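PDB 5LQ6: virulence protein vsdE from Salmonella enterica, which acts as a cysteine hydrolase effector that suppresses host immune responses and contributes to bacterial virulence. Local coordinates for residues N75-I87 with L106-L120. The protein carries 4 engineered substitutions. Residues are numbered along the deposited sequence; the frame is centred on the assembly and turned at random.
Sequences NCVLLSACLHYNI and LDSAIVDKIIFGHEL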
# COMPACT_ATOMS: atom_id res chain seq x y z
N ASN A 75 10.74 1.27 -4.99
CA ASN A 75 9.80 0.41 -5.65
C ASN A 75 8.39 0.54 -4.98
O ASN A 75 8.26 0.35 -3.79
CB ASN A 75 10.25 -1.03 -5.57
CG ASN A 75 9.32 -1.95 -6.27
OD1 ASN A 75 8.30 -2.33 -5.69
ND2 ASN A 75 9.65 -2.33 -7.48
N CYS A 76 7.39 0.82 -5.81
CA CYS A 76 6.06 1.14 -5.28
C CYS A 76 5.38 -0.04 -4.59
O CYS A 76 4.62 0.14 -3.61
CB CYS A 76 5.16 1.67 -6.35
SG CYS A 76 4.75 0.56 -7.70
N VAL A 77 5.67 -1.27 -5.03
CA VAL A 77 5.06 -2.46 -4.42
C VAL A 77 5.64 -2.62 -3.02
O VAL A 77 4.92 -2.84 -2.03
CB VAL A 77 5.29 -3.69 -5.25
CG1 VAL A 77 4.82 -4.94 -4.52
CG2 VAL A 77 4.61 -3.53 -6.59
N LEU A 78 6.96 -2.47 -2.89
CA LEU A 78 7.55 -2.57 -1.56
C LEU A 78 7.14 -1.46 -0.63
O LEU A 78 6.78 -1.69 0.54
CB LEU A 78 9.10 -2.65 -1.66
CG LEU A 78 9.84 -2.87 -0.33
CD1 LEU A 78 9.42 -4.11 0.45
CD2 LEU A 78 11.33 -2.89 -0.61
N LEU A 79 7.17 -0.23 -1.16
CA LEU A 79 6.78 0.93 -0.37
C LEU A 79 5.37 0.81 0.18
O LEU A 79 5.10 1.08 1.33
CB LEU A 79 6.91 2.22 -1.15
CG LEU A 79 8.33 2.70 -1.50
CD1 LEU A 79 8.23 3.82 -2.47
CD2 LEU A 79 8.98 3.12 -0.19
N SER A 80 4.45 0.41 -0.69
CA SER A 80 3.05 0.34 -0.28
C SER A 80 2.81 -0.73 0.75
O SER A 80 1.98 -0.58 1.63
CB SER A 80 2.17 0.12 -1.49
OG SER A 80 2.27 1.15 -2.45
N ALA A 81 3.54 -1.86 0.65
CA ALA A 81 3.42 -2.92 1.62
C ALA A 81 4.02 -2.52 2.97
O ALA A 81 3.42 -2.77 4.02
CB ALA A 81 4.12 -4.15 1.08
N CYS A 82 5.14 -1.86 2.95
CA CYS A 82 5.77 -1.29 4.15
C CYS A 82 4.80 -0.34 4.86
O CYS A 82 4.57 -0.40 6.05
CB CYS A 82 7.03 -0.52 3.81
SG CYS A 82 8.46 -1.55 3.43
N LEU A 83 4.22 0.57 4.08
CA LEU A 83 3.30 1.53 4.66
C LEU A 83 2.10 0.84 5.24
O LEU A 83 1.61 1.19 6.30
CB LEU A 83 2.89 2.56 3.60
CG LEU A 83 1.98 3.68 4.07
CD1 LEU A 83 2.57 4.41 5.27
CD2 LEU A 83 1.69 4.65 2.92
N HIS A 84 1.53 -0.14 4.52
CA HIS A 84 0.39 -0.89 5.04
C HIS A 84 0.67 -1.58 6.37
O HIS A 84 -0.15 -1.60 7.28
CB HIS A 84 -0.07 -1.88 3.97
CG HIS A 84 -1.35 -2.56 4.27
ND1 HIS A 84 -2.57 -1.93 4.18
CD2 HIS A 84 -1.63 -3.84 4.59
CE1 HIS A 84 -3.53 -2.76 4.49
NE2 HIS A 84 -2.99 -3.95 4.73
N TYR A 85 1.83 -2.20 6.42
CA TYR A 85 2.28 -2.83 7.65
C TYR A 85 2.41 -1.83 8.80
O TYR A 85 1.94 -2.10 9.90
CB TYR A 85 3.61 -3.53 7.41
CG TYR A 85 4.26 -4.22 8.59
CD1 TYR A 85 5.04 -3.54 9.48
CD2 TYR A 85 4.04 -5.56 8.78
CE1 TYR A 85 5.65 -4.22 10.54
CE2 TYR A 85 4.66 -6.25 9.83
CZ TYR A 85 5.45 -5.54 10.70
OH TYR A 85 6.07 -6.20 11.80
N ASN A 86 3.05 -0.71 8.55
CA ASN A 86 3.25 0.34 9.57
C ASN A 86 1.88 0.87 10.05
O ASN A 86 1.65 1.07 11.24
CB ASN A 86 4.10 1.48 9.03
CG ASN A 86 5.55 1.08 8.82
OD1 ASN A 86 5.94 -0.03 9.22
ND2 ASN A 86 6.30 1.89 8.14
N ILE A 87 0.95 1.11 9.12
CA ILE A 87 -0.35 1.56 9.53
C ILE A 87 -1.03 0.53 10.42
O ILE A 87 -1.60 0.88 11.47
CB ILE A 87 -1.23 1.88 8.27
CG1 ILE A 87 -0.72 3.10 7.59
CG2 ILE A 87 -2.71 2.04 8.66
CD1 ILE A 87 -1.23 3.24 6.17
N LEU A 106 9.11 -6.02 -8.87
CA LEU A 106 8.74 -6.83 -7.71
C LEU A 106 7.30 -7.37 -7.75
O LEU A 106 6.35 -6.63 -7.95
CB LEU A 106 8.91 -6.03 -6.41
CG LEU A 106 10.31 -5.65 -5.97
CD1 LEU A 106 10.25 -5.12 -4.56
CD2 LEU A 106 11.29 -6.81 -6.02
N ASP A 107 7.18 -8.67 -7.52
CA ASP A 107 5.91 -9.37 -7.45
C ASP A 107 5.31 -9.11 -6.08
O ASP A 107 5.95 -9.36 -5.03
CB ASP A 107 6.19 -10.86 -7.67
CG ASP A 107 4.96 -11.75 -7.59
OD1 ASP A 107 3.82 -11.27 -7.40
OD2 ASP A 107 5.18 -12.98 -7.78
N SER A 108 4.08 -8.61 -6.07
CA SER A 108 3.39 -8.35 -4.82
C SER A 108 3.18 -9.61 -4.01
O SER A 108 3.08 -9.53 -2.79
CB SER A 108 2.09 -7.54 -4.98
OG SER A 108 1.14 -8.25 -5.73
N ALA A 109 3.07 -10.77 -4.66
CA ALA A 109 2.91 -12.04 -3.94
C ALA A 109 4.16 -12.33 -3.08
O ALA A 109 4.06 -12.71 -1.91
CB ALA A 109 2.68 -13.18 -4.91
N ILE A 110 5.34 -12.17 -3.68
CA ILE A 110 6.58 -12.38 -2.95
C ILE A 110 6.72 -11.34 -1.86
O ILE A 110 7.05 -11.65 -0.71
CB ILE A 110 7.82 -12.36 -3.90
CG1 ILE A 110 7.70 -13.51 -4.90
CG2 ILE A 110 9.14 -12.35 -3.12
CD1 ILE A 110 8.86 -13.55 -5.88
N VAL A 111 6.41 -10.08 -2.18
CA VAL A 111 6.50 -9.06 -1.16
C VAL A 111 5.54 -9.34 -0.01
O VAL A 111 5.92 -9.21 1.17
CB VAL A 111 6.27 -7.62 -1.75
CG1 VAL A 111 6.07 -6.56 -0.68
CG2 VAL A 111 7.39 -7.26 -2.72
N ASP A 112 4.32 -9.74 -0.30
CA ASP A 112 3.36 -10.01 0.73
C ASP A 112 3.78 -11.23 1.59
O ASP A 112 3.64 -11.23 2.80
CB ASP A 112 1.96 -10.32 0.13
CG ASP A 112 1.19 -9.10 -0.28
OD1 ASP A 112 1.63 -7.91 -0.06
OD2 ASP A 112 0.05 -9.35 -0.82
N LYS A 113 4.29 -12.27 0.92
CA LYS A 113 4.74 -13.45 1.64
C LYS A 113 5.83 -13.08 2.65
O LYS A 113 5.84 -13.56 3.77
CB LYS A 113 5.21 -14.52 0.67
CG LYS A 113 4.07 -15.29 0.06
CD LYS A 113 4.51 -16.31 -0.97
CE LYS A 113 3.30 -16.95 -1.59
NZ LYS A 113 3.71 -18.05 -2.50
N ILE A 114 6.74 -12.18 2.25
CA ILE A 114 7.83 -11.79 3.17
C ILE A 114 7.30 -10.91 4.31
O ILE A 114 7.56 -11.17 5.45
CB ILE A 114 8.94 -11.05 2.41
CG1 ILE A 114 9.58 -12.03 1.42
CG2 ILE A 114 9.93 -10.40 3.39
CD1 ILE A 114 10.63 -11.39 0.55
N ILE A 115 6.56 -9.84 3.97
CA ILE A 115 6.17 -8.87 4.99
C ILE A 115 5.03 -9.36 5.87
O ILE A 115 5.05 -9.18 7.06
CB ILE A 115 5.87 -7.50 4.35
CG1 ILE A 115 7.19 -6.87 3.92
CG2 ILE A 115 5.12 -6.59 5.32
CD1 ILE A 115 7.05 -5.60 3.12
N PHE A 116 4.03 -10.00 5.28
CA PHE A 116 2.84 -10.42 6.02
C PHE A 116 2.77 -11.90 6.33
O PHE A 116 2.02 -12.29 7.23
CB PHE A 116 1.55 -9.99 5.29
CG PHE A 116 1.53 -8.50 4.98
CD1 PHE A 116 1.31 -7.60 6.00
CD2 PHE A 116 1.76 -8.06 3.67
CE1 PHE A 116 1.34 -6.21 5.70
CE2 PHE A 116 1.81 -6.69 3.41
CZ PHE A 116 1.61 -5.82 4.42
N GLY A 117 3.58 -12.70 5.64
CA GLY A 117 3.58 -14.14 5.85
C GLY A 117 2.60 -14.91 5.01
O GLY A 117 2.47 -16.16 5.17
N HIS A 118 1.90 -14.23 4.10
CA HIS A 118 0.98 -14.83 3.14
C HIS A 118 0.58 -13.77 2.16
O HIS A 118 0.73 -12.57 2.45
CB HIS A 118 -0.26 -15.41 3.86
CG HIS A 118 -1.00 -14.42 4.69
ND1 HIS A 118 -0.84 -14.31 6.06
CD2 HIS A 118 -1.94 -13.51 4.35
CE1 HIS A 118 -1.61 -13.34 6.51
NE2 HIS A 118 -2.31 -12.86 5.50
N GLU A 119 0.10 -14.20 1.00
CA GLU A 119 -0.51 -13.28 0.02
C GLU A 119 -1.76 -12.69 0.61
O GLU A 119 -2.51 -13.38 1.26
CB GLU A 119 -0.87 -13.98 -1.28
CG GLU A 119 0.27 -14.73 -1.91
CD GLU A 119 -0.07 -15.20 -3.32
OE1 GLU A 119 -0.76 -14.45 -4.07
OE2 GLU A 119 0.41 -16.30 -3.68
N LEU A 120 -1.97 -11.39 0.43
CA LEU A 120 -3.18 -10.75 0.96
C LEU A 120 -4.34 -11.01 -0.02
O LEU A 120 -4.15 -11.03 -1.20
CB LEU A 120 -2.96 -9.24 1.12
CG LEU A 120 -1.77 -8.81 1.97
CD1 LEU A 120 -1.72 -7.29 2.08
CD2 LEU A 120 -1.83 -9.49 3.35
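I115 is the knob of this helix pair: its side chain, modelled in two conformers of which this is one, fills the hole formed by L78, A81, C82 and Y85 on helix 76-87. CG1 lies anti to the carbonyl carbon (chi1 -73°) and carries CD1 to 3.9 Å from A81 CB, beside L78 CD1, while CG2 turns to the ring of Y85, 3.8 Å from its CD2. A81 suits the floor of the hole because its lone methyl admits both I115 CD1 and V111 CG1, the latter 3.6 Å from A81 CB. One turn nearer the N-termini, V77 points CG1 at S108, 3.7 Å from its CA, where a small serine leaves room for the branched valine. The axes run roughly parallel at -32°, 9.8 Å apart. The longer helix begins at C76, which with H165 and D185 makes a probable catalytic triad, consistent with the papain-like layout of the CA peptidase clan. Before both helices lie loops that meet: L106 CD1 rests 3.6 Å from N75 OD1, whose lone pair accepts the N-H of L78 in an Asx motif. Toward the C-terminal ends the F116 ring reaches A81, H84 and Y85, with CE1 against Y85 CB. Its CZ meets the imidazole edge, 3.8 Å from H84 CD2, the planes inclined at 75°, and H84 NE2 is bonded to the backbone of Y214. I115 CG2 covers one face of the F116 ring. G117 leaves the helix with positive phi, where a side chain would jam against F116 O. L120 N bonds to D112 OD2, a carboxylate that also pairs with R212.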